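Local coordinates for protein CalsepRRP (Calystegia sepium, PDB 1JY5) that is an RNase-like member of the ribonuclease T2 family, whose enzymes cleave RNA, though its own activity is uncertain, at residues H2-Y7 and S109-G114; D6-A11 and L45-D50; Y100-H105 and Y117-T122. One frame throughout, in Å; residues are numbered along the deposited sequence.

How the interactions relate
Three contacts join neighbouring parts of one alpha-beta fold. Interaction 1 lays the N-terminal arm on a loop, and interaction 2 carries the same chain on into the central sheet; they share Asp-6 and Tyr-7, and their centres lie about 9 Å apart. Interaction 3 packs two helices, its centre about 12 Å from each of the others. The bond from Tyr-119 OH to Leu-45 O, 2.8 Å, ties it to interaction 2, and the rings of Trp-46 and His-105 stack. Residues 45-50 and 100-105 overlap what, by comparison with relatives, are probably the two conserved active-site sequences of T2 ribonucleases, so interactions 2 and 3 are likely to border the cleft in which relatives bind RNA.

Interaction 1: residues H2-Y7 and S109-G114; sequences HKEFDY and SSPVLG
Glu-4 and Phe-5 bring the N-terminal arm against Pro-111 and Val-112 of the loop 109-114, with side-chain packing and one water in place of direct hydrogen bonds. At the start of the arm, His-2 reaches the loop through that water, which lies at the edge of the imidazole, in its plane. The link is weak on the histidine side, NE2 of His-2 standing 3.3 Å from the water, and closer on the other, where the water is 2.9 Å from Ser-110 O. Lys-3 makes its bond within the arm: an extended side chain carries NZ forward to Asp-6 OD1, 2.9 Å away, in a salt bridge on the syn side of the carboxylate. Glu-4 then runs out as an extended chain (chi1 -166°) and crosses the loop side chains at about a right angle. Its OE2 rests 3.8 Å from Val-112 CG2 and beside CD of Pro-111, whose preceding peptide bond is cis, while the same side chain also touches Lys-184. Phe-5, by contrast, is buried. Its CG sits between the backbone N and the carbonyl carbon (chi1 70°), which turns the ring toward the loop, and CZ meets Val-112 CG2 at 3.5 Å in an oblique approach. CE2 of the same ring lies 3.6 Å from Ser-109 O, a carbonyl that also accepts Leu-113 N at 2.9 Å, a bond within the loop. The phenyl ring also meets Phe-8 and Pro-47, the latter on strand 40-48. The contact thus joins the arm leading into strand 7-14 of the ribonuclease T2 fold to the connection between helix 97-106 and helix 116-129.

Interaction 2: residues D6-A11 and L45-D50; sequences DYFTLA and LWPDYD
Tyr-7 and Asp-48 open an antiparallel strand pair, and a classic beta bulge marks its start: the N-H groups of both Asp-6 and Tyr-7 bond to Asp-48 O. From there the strands 7-11 and 45-48 run in opposite directions in the central sheet of the T2 fold, with side chains sorted onto two faces. On one, Tyr-7, Thr-9, Trp-46 and Asp-48 line up. Asp-48 CB sits over the Tyr-7 ring, 3.9 Å from its centroid, in a CH-pi contact, while the carboxylate, its plane turned 59° from that ring, continues to Thr-9. There OG1 of Thr-9 donates to Asp-48 OD2 at 2.7 Å, meeting it nearly along the C-O axis. The hydroxyl stands anti to the carbonyl carbon of Thr-9 (chi1 -77°), which leaves CG2 for the other side, 3.8 Å from Trp-46 CE3. The six-membered ring of the indole has Ala-11 CB over one face, 3.8 Å from its centroid, in a second CH-pi contact. The other face of the sheet is apolar: Phe-8 lies against both Leu-45 and Pro-47, with its CD2 3.8 Å from Leu-45 CG. Past the strand end, the carboxylates of Asp-6 and Asp-50 stack almost flat, planes 9° apart, with Asp-6 OD1 only 3.2 Å from Asp-50 OD2. Such crowding of like charge might raise the pKa of one carboxylate, an effect that the Lys-3 salt bridge to Asp-6 probably counters. Asp-50 N also points nearly straight at Asp-6 OD1, 2.7 Å away, on its anti lone pair.

Interaction 3: residues Y100-H105 and Y117-T122; sequences YEWAKH and YEYFST
Trp-102 turns the edge of its indole toward the face of Tyr-119, an offset edge-to-face pair with six-membered ring and phenol centroids 5.8 Å apart and planes at 63°. The two side chains run alongside one another, pointing opposite ways. At the closest point CZ3 of Trp-102 is 3.8 Å from Tyr-119 CB, a reach that follows from CG lying opposite the backbone N (chi1 167°). Phe-120 takes the other end of the tryptophan: the edge of its ring, through CZ, abuts Trp-102 CB at 3.9 Å. Within its own helix, Tyr-119 CD2 stands 3.7 Å above the centre of the Phe-120 ring. Outside these rings, Trp-102 NE1 bonds to Ala-61 O and Tyr-119 OH to Leu-45 O, bonds that would limit how far either ring can turn. An alanine in place of Trp-102 would keep CB beside Phe-120, but would probably open a gap against Tyr-119 and leave Ala-61 O without its indole donor. Axes of helix segments 100-105 and 117-122 cross at 114°, 11.3 Å apart, so the aromatic rings fill the space between helix 97-106 and helix 116-129, with strand 40-48 reached through Tyr-119 and Glu-101.

Interaction 1: residues H2-Y7 and S109-G114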
loop_
_atom_site.group_PDB
_atom_site.type_symbol
_atom_site.label_atom_id
_atom_site.label_comp_id
_atom_site.label_asym_id
_atom_site.label_seq_id
_atom_site.Cartn_x
_atom_site.Cartn_y
_atom_site.Cartn_z
ATOM N N HIS A 2 -18.187 -12.193 11.487
ATOM C CA HIS A 2 -17.036 -12.904 10.869
ATOM C C HIS A 2 -15.907 -13.084 11.884
ATOM O O HIS A 2 -15.899 -12.448 12.938
ATOM C CB HIS A 2 -16.510 -12.111 9.667
ATOM C CG HIS A 2 -16.020 -10.737 10.018
ATOM N ND1 HIS A 2 -16.870 -9.687 10.286
ATOM C CD2 HIS A 2 -14.763 -10.259 10.187
ATOM C CE1 HIS A 2 -16.158 -8.618 10.609
ATOM N NE2 HIS A 2 -14.880 -8.939 10.557
ATOM N N LYS A 3 -14.959 -13.958 11.561
ATOM C CA LYS A 3 -13.813 -14.194 12.430
ATOM C C LYS A 3 -12.959 -12.925 12.425
ATOM O O LYS A 3 -12.796 -12.295 11.381
ATOM C CB LYS A 3 -12.991 -15.369 11.900
ATOM C CG LYS A 3 -11.658 -15.570 12.596
ATOM C CD LYS A 3 -10.765 -16.515 11.810
ATOM C CE LYS A 3 -9.298 -16.219 12.083
ATOM N NZ LYS A 3 -8.395 -17.036 11.229
ATOM N N GLU A 4 -12.426 -12.539 13.581
ATOM C CA GLU A 4 -11.584 -11.346 13.650
ATOM C C GLU A 4 -10.360 -11.635 12.786
ATOM O O GLU A 4 -9.892 -12.775 12.728
ATOM C CB GLU A 4 -11.141 -11.064 15.089
ATOM C CG GLU A 4 -10.552 -9.665 15.297
ATOM C CD GLU A 4 -9.897 -9.487 16.661
ATOM O OE1 GLU A 4 -10.125 -10.335 17.550
ATOM O OE2 GLU A 4 -9.157 -8.491 16.851
ATOM N N PHE A 5 -9.853 -10.610 12.112
ATOM C CA PHE A 5 -8.685 -10.771 11.251
ATOM C C PHE A 5 -7.464 -11.197 12.064
ATOM O O PHE A 5 -7.398 -10.971 13.274
ATOM C CB PHE A 5 -8.405 -9.470 10.490
ATOM C CG PHE A 5 -7.890 -8.350 11.349
ATOM C CD1 PHE A 5 -6.531 -8.051 11.384
ATOM C CD2 PHE A 5 -8.764 -7.575 12.101
ATOM C CE1 PHE A 5 -6.051 -6.990 12.155
ATOM C CE2 PHE A 5 -8.295 -6.513 12.876
ATOM C CZ PHE A 5 -6.936 -6.221 12.903
ATOM N N ASP A 6 -6.494 -11.807 11.395
ATOM C CA ASP A 6 -5.295 -12.300 12.070
ATOM C C ASP A 6 -4.133 -11.318 12.100
ATOM O O ASP A 6 -3.482 -11.148 13.130
ATOM C CB ASP A 6 -4.846 -13.603 11.408
ATOM C CG ASP A 6 -5.867 -14.707 11.556
ATOM O OD1 ASP A 6 -6.094 -15.446 10.575
ATOM O OD2 ASP A 6 -6.433 -14.842 12.663
ATOM N N TYR A 7 -3.869 -10.675 10.969
ATOM C CA TYR A 7 -2.767 -9.732 10.896
ATOM C C TYR A 7 -3.063 -8.635 9.883
ATOM O O TYR A 7 -4.025 -8.715 9.116
ATOM C CB TYR A 7 -1.479 -10.471 10.504
ATOM C CG TYR A 7 -1.506 -11.004 9.086
ATOM C CD1 TYR A 7 -1.048 -10.226 8.018
ATOM C CD2 TYR A 7 -2.064 -12.254 8.801
ATOM C CE1 TYR A 7 -1.153 -10.676 6.699
ATOM C CE2 TYR A 7 -2.174 -12.713 7.486
ATOM C CZ TYR A 7 -1.723 -11.920 6.443
ATOM O OH TYR A 7 -1.882 -12.348 5.146
ATOM N N SER A 109 -11.161 -3.556 10.147
ATOM C CA SER A 109 -10.066 -3.394 11.110
ATOM C C SER A 109 -10.543 -3.268 12.561
ATOM O O SER A 109 -9.729 -3.214 13.493
ATOM C CB SER A 109 -9.189 -2.183 10.758
ATOM O OG SER A 109 -9.919 -0.970 10.786
ATOM N N SER A 110 -11.854 -3.196 12.760
ATOM C CA SER A 110 -12.391 -3.115 14.114
ATOM C C SER A 110 -12.351 -4.533 14.686
ATOM O O SER A 110 -12.422 -5.506 13.939
ATOM C CB SER A 110 -13.831 -2.585 14.097
ATOM O OG SER A 110 -14.679 -3.390 13.296
ATOM N N PRO A 111 -12.242 -4.673 16.018
ATOM C CA PRO A 111 -12.171 -3.610 17.020
ATOM C C PRO A 111 -10.778 -3.018 17.249
ATOM O O PRO A 111 -10.633 -2.081 18.033
ATOM C CB PRO A 111 -12.687 -4.305 18.270
ATOM C CG PRO A 111 -12.012 -5.638 18.151
ATOM C CD PRO A 111 -12.228 -5.994 16.677
ATOM N N VAL A 112 -9.755 -3.549 16.582
ATOM C CA VAL A 112 -8.396 -3.035 16.773
ATOM C C VAL A 112 -8.337 -1.538 16.481
ATOM O O VAL A 112 -7.785 -0.766 17.265
ATOM C CB VAL A 112 -7.377 -3.779 15.880
ATOM C CG1 VAL A 112 -5.993 -3.182 16.062
ATOM C CG2 VAL A 112 -7.357 -5.255 16.241
ATOM N N LEU A 113 -8.891 -1.139 15.340
ATOM C CA LEU A 113 -8.956 0.265 14.957
ATOM C C LEU A 113 -10.465 0.506 14.982
ATOM O O LEU A 113 -11.211 -0.117 14.224
ATOM C CB LEU A 113 -8.354 0.470 13.558
ATOM C CG LEU A 113 -6.913 -0.055 13.476
ATOM C CD1 LEU A 113 -6.307 0.225 12.095
ATOM C CD2 LEU A 113 -6.068 0.609 14.557
ATOM N N GLY A 114 -10.905 1.390 15.876
ATOM C CA GLY A 114 -12.326 1.632 16.065
ATOM C C GLY A 114 -13.128 2.517 15.141
ATOM O O GLY A 114 -14.361 2.476 15.174
HETATM O O HOH W 1 -14.334 -5.942 11.747
#

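Interaction 2: residues D6-A11 and L45-D50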
loop_
_atom_site.group_PDB
_atom_site.type_symbol
_atom_site.label_atom_id
_atom_site.label_comp_id
_atom_site.label_asym_id
_atom_site.label_seq_id
_atom_site.Cartn_x
_atom_site.Cartn_y
_atom_site.Cartn_z
ATOM N N ASP A 6 -6.494 -11.807 11.395
ATOM C CA ASP A 6 -5.295 -12.300 12.070
ATOM C C ASP A 6 -4.133 -11.318 12.100
ATOM O O ASP A 6 -3.482 -11.148 13.130
ATOM C CB ASP A 6 -4.846 -13.603 11.408
ATOM C CG ASP A 6 -5.867 -14.707 11.556
ATOM O OD1 ASP A 6 -6.094 -15.446 10.575
ATOM O OD2 ASP A 6 -6.433 -14.842 12.663
ATOM N N TYR A 7 -3.869 -10.675 10.969
ATOM C CA TYR A 7 -2.767 -9.732 10.896
ATOM C C TYR A 7 -3.063 -8.635 9.883
ATOM O O TYR A 7 -4.025 -8.715 9.116
ATOM C CB TYR A 7 -1.479 -10.471 10.504
ATOM C CG TYR A 7 -1.506 -11.004 9.086
ATOM C CD1 TYR A 7 -1.048 -10.226 8.018
ATOM C CD2 TYR A 7 -2.064 -12.254 8.801
ATOM C CE1 TYR A 7 -1.153 -10.676 6.699
ATOM C CE2 TYR A 7 -2.174 -12.713 7.486
ATOM C CZ TYR A 7 -1.723 -11.920 6.443
ATOM O OH TYR A 7 -1.882 -12.348 5.146
ATOM N N PHE A 8 -2.215 -7.613 9.896
ATOM C CA PHE A 8 -2.331 -6.471 9.004
ATOM C C PHE A 8 -1.328 -6.555 7.854
ATOM O O PHE A 8 -0.161 -6.907 8.060
ATOM C CB PHE A 8 -2.027 -5.174 9.765
ATOM C CG PHE A 8 -3.180 -4.618 10.547
ATOM C CD1 PHE A 8 -3.071 -4.413 11.921
ATOM C CD2 PHE A 8 -4.339 -4.208 9.898
ATOM C CE1 PHE A 8 -4.096 -3.793 12.633
ATOM C CE2 PHE A 8 -5.368 -3.588 10.599
ATOM C CZ PHE A 8 -5.248 -3.380 11.967
ATOM N N THR A 9 -1.776 -6.245 6.642
ATOM C CA THR A 9 -0.863 -6.193 5.506
ATOM C C THR A 9 -0.829 -4.732 5.073
ATOM O O THR A 9 -1.873 -4.147 4.779
ATOM C CB THR A 9 -1.336 -7.045 4.291
ATOM O OG1 THR A 9 -1.091 -8.434 4.543
ATOM C CG2 THR A 9 -0.588 -6.629 3.012
ATOM N N LEU A 10 0.352 -4.117 5.086
ATOM C CA LEU A 10 0.462 -2.738 4.611
ATOM C C LEU A 10 0.957 -2.893 3.176
ATOM O O LEU A 10 2.085 -3.323 2.950
ATOM C CB LEU A 10 1.479 -1.913 5.427
ATOM C CG LEU A 10 1.804 -0.504 4.890
ATOM C CD1 LEU A 10 0.549 0.348 4.888
ATOM C CD2 LEU A 10 2.892 0.182 5.733
ATOM N N ALA A 11 0.102 -2.577 2.210
ATOM C CA ALA A 11 0.485 -2.686 0.810
ATOM C C ALA A 11 0.871 -1.307 0.307
ATOM O O ALA A 11 0.176 -0.321 0.567
ATOM C CB ALA A 11 -0.667 -3.259 -0.016
ATOM N N LEU A 45 -4.240 -0.717 3.876
ATOM C CA LEU A 45 -3.874 -1.413 5.111
ATOM C C LEU A 45 -4.958 -2.472 5.154
ATOM O O LEU A 45 -6.134 -2.161 5.343
ATOM C CB LEU A 45 -3.979 -0.504 6.345
ATOM C CG LEU A 45 -3.692 -1.209 7.688
ATOM C CD1 LEU A 45 -2.265 -1.760 7.710
ATOM C CD2 LEU A 45 -3.880 -0.220 8.836
ATOM N N TRP A 46 -4.572 -3.723 4.963
ATOM C CA TRP A 46 -5.561 -4.781 4.917
ATOM C C TRP A 46 -5.645 -5.764 6.085
ATOM O O TRP A 46 -4.660 -6.426 6.419
ATOM C CB TRP A 46 -5.371 -5.602 3.631
ATOM C CG TRP A 46 -5.245 -4.804 2.352
ATOM C CD1 TRP A 46 -5.871 -3.630 2.044
ATOM C CD2 TRP A 46 -4.492 -5.175 1.185
ATOM N NE1 TRP A 46 -5.557 -3.248 0.757
ATOM C CE2 TRP A 46 -4.712 -4.176 0.209
ATOM C CE3 TRP A 46 -3.652 -6.255 0.871
ATOM C CZ2 TRP A 46 -4.127 -4.223 -1.061
ATOM C CZ3 TRP A 46 -3.067 -6.300 -0.402
ATOM C CH2 TRP A 46 -3.311 -5.287 -1.347
ATOM N N PRO A 47 -6.817 -5.846 6.743
ATOM C CA PRO A 47 -6.936 -6.807 7.845
ATOM C C PRO A 47 -6.991 -8.127 7.068
ATOM O O PRO A 47 -7.808 -8.271 6.153
ATOM C CB PRO A 47 -8.288 -6.462 8.471
ATOM C CG PRO A 47 -8.416 -4.985 8.211
ATOM C CD PRO A 47 -7.937 -4.887 6.765
ATOM N N ASP A 48 -6.124 -9.074 7.402
ATOM C CA ASP A 48 -6.083 -10.341 6.672
ATOM C C ASP A 48 -6.158 -11.572 7.561
ATOM O O ASP A 48 -5.998 -11.487 8.774
ATOM C CB ASP A 48 -4.794 -10.433 5.831
ATOM C CG ASP A 48 -4.808 -9.513 4.613
ATOM O OD1 ASP A 48 -5.868 -9.387 3.960
ATOM O OD2 ASP A 48 -3.750 -8.929 4.294
ATOM N N TYR A 49 -6.394 -12.716 6.931
ATOM C CA TYR A 49 -6.462 -14.001 7.618
ATOM C C TYR A 49 -5.192 -14.782 7.274
ATOM O O TYR A 49 -4.671 -14.678 6.159
ATOM C CB TYR A 49 -7.669 -14.795 7.138
ATOM C CG TYR A 49 -9.000 -14.262 7.604
ATOM C CD1 TYR A 49 -10.091 -14.236 6.741
ATOM C CD2 TYR A 49 -9.182 -13.818 8.917
ATOM C CE1 TYR A 49 -11.337 -13.780 7.167
ATOM C CE2 TYR A 49 -10.424 -13.362 9.355
ATOM C CZ TYR A 49 -11.495 -13.347 8.473
ATOM O OH TYR A 49 -12.730 -12.905 8.893
ATOM N N ASP A 50 -4.709 -15.571 8.226
ATOM C CA ASP A 50 -3.500 -16.361 8.027
ATOM C C ASP A 50 -3.581 -17.333 6.850
ATOM O O ASP A 50 -2.560 -17.645 6.237
ATOM C CB ASP A 50 -3.165 -17.156 9.296
ATOM C CG ASP A 50 -2.781 -16.269 10.465
ATOM O OD1 ASP A 50 -2.022 -15.298 10.252
ATOM O OD2 ASP A 50 -3.223 -16.555 11.602
HETATM O O HOH W 2 -4.581 -13.137 3.725
#

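Interaction 3: residues Y100-H105 and Y117-T122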
loop_
_atom_site.group_PDB
_atom_site.type_symbol
_atom_site.label_atom_id
_atom_site.label_comp_id
_atom_site.label_asym_id
_atom_site.label_seq_id
_atom_site.Cartn_x
_atom_site.Cartn_y
_atom_site.Cartn_z
ATOM N N TYR A 100 -13.051 3.561 -1.154
ATOM C CA TYR A 100 -12.922 2.168 -1.593
ATOM C C TYR A 100 -12.235 1.290 -0.531
ATOM O O TYR A 100 -12.751 0.234 -0.154
ATOM C CB TYR A 100 -12.123 2.115 -2.906
ATOM C CG TYR A 100 -11.752 0.722 -3.377
ATOM C CD1 TYR A 100 -12.574 0.011 -4.245
ATOM C CD2 TYR A 100 -10.565 0.130 -2.968
ATOM C CE1 TYR A 100 -12.217 -1.258 -4.697
ATOM C CE2 TYR A 100 -10.199 -1.135 -3.407
ATOM C CZ TYR A 100 -11.022 -1.825 -4.270
ATOM O OH TYR A 100 -10.636 -3.081 -4.712
ATOM N N GLU A 101 -11.070 1.731 -0.056
ATOM C CA GLU A 101 -10.318 0.984 0.946
ATOM C C GLU A 101 -11.037 0.943 2.292
ATOM O O GLU A 101 -10.955 -0.049 3.013
ATOM C CB GLU A 101 -8.918 1.587 1.115
ATOM C CG GLU A 101 -8.030 1.442 -0.120
ATOM C CD GLU A 101 -7.693 -0.008 -0.438
ATOM O OE1 GLU A 101 -7.450 -0.326 -1.623
ATOM O OE2 GLU A 101 -7.653 -0.837 0.498
ATOM N N TRP A 102 -11.731 2.020 2.640
ATOM C CA TRP A 102 -12.451 2.033 3.904
ATOM C C TRP A 102 -13.576 1.005 3.877
ATOM O O TRP A 102 -13.683 0.165 4.763
ATOM C CB TRP A 102 -13.069 3.398 4.188
ATOM C CG TRP A 102 -14.048 3.290 5.301
ATOM C CD1 TRP A 102 -15.407 3.373 5.212
ATOM C CD2 TRP A 102 -13.751 2.966 6.663
ATOM N NE1 TRP A 102 -15.976 3.115 6.439
ATOM C CE2 TRP A 102 -14.980 2.862 7.346
ATOM C CE3 TRP A 102 -12.561 2.747 7.372
ATOM C CZ2 TRP A 102 -15.057 2.553 8.709
ATOM C CZ3 TRP A 102 -12.637 2.437 8.731
ATOM C CH2 TRP A 102 -13.883 2.343 9.382
ATOM N N ALA A 103 -14.420 1.087 2.858
ATOM C CA ALA A 103 -15.542 0.171 2.736
ATOM C C ALA A 103 -15.091 -1.280 2.662
ATOM O O ALA A 103 -15.577 -2.138 3.403
ATOM C CB ALA A 103 -16.375 0.522 1.501
ATOM N N LYS A 104 -14.137 -1.547 1.779
ATOM C CA LYS A 104 -13.654 -2.902 1.562
ATOM C C LYS A 104 -12.784 -3.500 2.667
ATOM O O LYS A 104 -12.959 -4.669 3.031
ATOM C CB LYS A 104 -12.897 -2.955 0.230
ATOM C CG LYS A 104 -12.632 -4.361 -0.294
ATOM C CD LYS A 104 -11.858 -4.296 -1.602
ATOM C CE LYS A 104 -11.777 -5.647 -2.275
ATOM N NZ LYS A 104 -10.964 -5.567 -3.511
ATOM N N HIS A 105 -11.867 -2.704 3.213
ATOM C CA HIS A 105 -10.942 -3.195 4.239
ATOM C C HIS A 105 -10.950 -2.472 5.589
ATOM O O HIS A 105 -10.854 -3.110 6.638
ATOM C CB HIS A 105 -9.513 -3.152 3.688
ATOM C CG HIS A 105 -9.281 -4.049 2.512
ATOM N ND1 HIS A 105 -9.231 -5.423 2.619
ATOM C CD2 HIS A 105 -9.026 -3.767 1.210
ATOM C CE1 HIS A 105 -8.951 -5.947 1.441
ATOM N NE2 HIS A 105 -8.821 -4.965 0.569
ATOM N N TYR A 117 -10.993 7.445 11.183
ATOM C CA TYR A 117 -9.839 8.276 11.465
ATOM C C TYR A 117 -8.695 7.425 11.971
ATOM O O TYR A 117 -7.552 7.593 11.543
ATOM C CB TYR A 117 -10.149 9.343 12.511
ATOM C CG TYR A 117 -8.945 10.215 12.777
ATOM C CD1 TYR A 117 -8.645 11.293 11.938
ATOM C CD2 TYR A 117 -8.042 9.902 13.798
ATOM C CE1 TYR A 117 -7.472 12.032 12.106
ATOM C CE2 TYR A 117 -6.863 10.636 13.971
ATOM C CZ TYR A 117 -6.586 11.699 13.116
ATOM O OH TYR A 117 -5.416 12.420 13.247
ATOM N N GLU A 118 -8.993 6.519 12.897
ATOM C CA GLU A 118 -7.944 5.664 13.439
ATOM C C GLU A 118 -7.400 4.767 12.337
ATOM O O GLU A 118 -6.195 4.519 12.269
ATOM C CB GLU A 118 -8.477 4.832 14.614
ATOM C CG GLU A 118 -9.069 5.705 15.723
ATOM C CD GLU A 118 -9.367 4.957 17.014
ATOM O OE1 GLU A 118 -9.431 3.714 16.997
ATOM O OE2 GLU A 118 -9.551 5.628 18.049
ATOM N N TYR A 119 -8.279 4.294 11.459
ATOM C CA TYR A 119 -7.822 3.436 10.370
ATOM C C TYR A 119 -6.823 4.162 9.459
ATOM O O TYR A 119 -5.699 3.691 9.261
ATOM C CB TYR A 119 -9.008 2.942 9.534
ATOM C CG TYR A 119 -8.581 2.215 8.270
ATOM C CD1 TYR A 119 -8.033 0.929 8.327
ATOM C CD2 TYR A 119 -8.699 2.828 7.024
ATOM C CE1 TYR A 119 -7.613 0.273 7.166
ATOM C CE2 TYR A 119 -8.281 2.189 5.862
ATOM C CZ TYR A 119 -7.740 0.912 5.940
ATOM O OH TYR A 119 -7.325 0.283 4.794
ATOM N N PHE A 120 -7.224 5.311 8.916
ATOM C CA PHE A 120 -6.353 6.059 8.011
ATOM C C PHE A 120 -5.094 6.654 8.658
ATOM O O PHE A 120 -4.009 6.613 8.065
ATOM C CB PHE A 120 -7.148 7.160 7.288
ATOM C CG PHE A 120 -8.110 6.633 6.250
ATOM C CD1 PHE A 120 -9.466 6.492 6.537
ATOM C CD2 PHE A 120 -7.650 6.240 4.995
ATOM C CE1 PHE A 120 -10.350 5.960 5.588
ATOM C CE2 PHE A 120 -8.525 5.708 4.041
ATOM C CZ PHE A 120 -9.878 5.567 4.340
ATOM N N SER A 121 -5.234 7.208 9.861
ATOM C CA SER A 121 -4.092 7.795 10.564
ATOM C C SER A 121 -3.080 6.727 10.974
ATOM O O SER A 121 -1.864 6.952 10.936
ATOM C CB SER A 121 -4.554 8.574 11.804
ATOM O OG SER A 121 -5.243 7.746 12.717
ATOM N N THR A 122 -3.573 5.556 11.361
ATOM C CA THR A 122 -2.671 4.488 11.761
ATOM C C THR A 122 -1.902 3.982 10.542
ATOM O O THR A 122 -0.717 3.659 10.639
ATOM C CB THR A 122 -3.446 3.348 12.449
ATOM O OG1 THR A 122 -4.023 3.849 13.664
ATOM C CG2 THR A 122 -2.515 2.190 12.787
#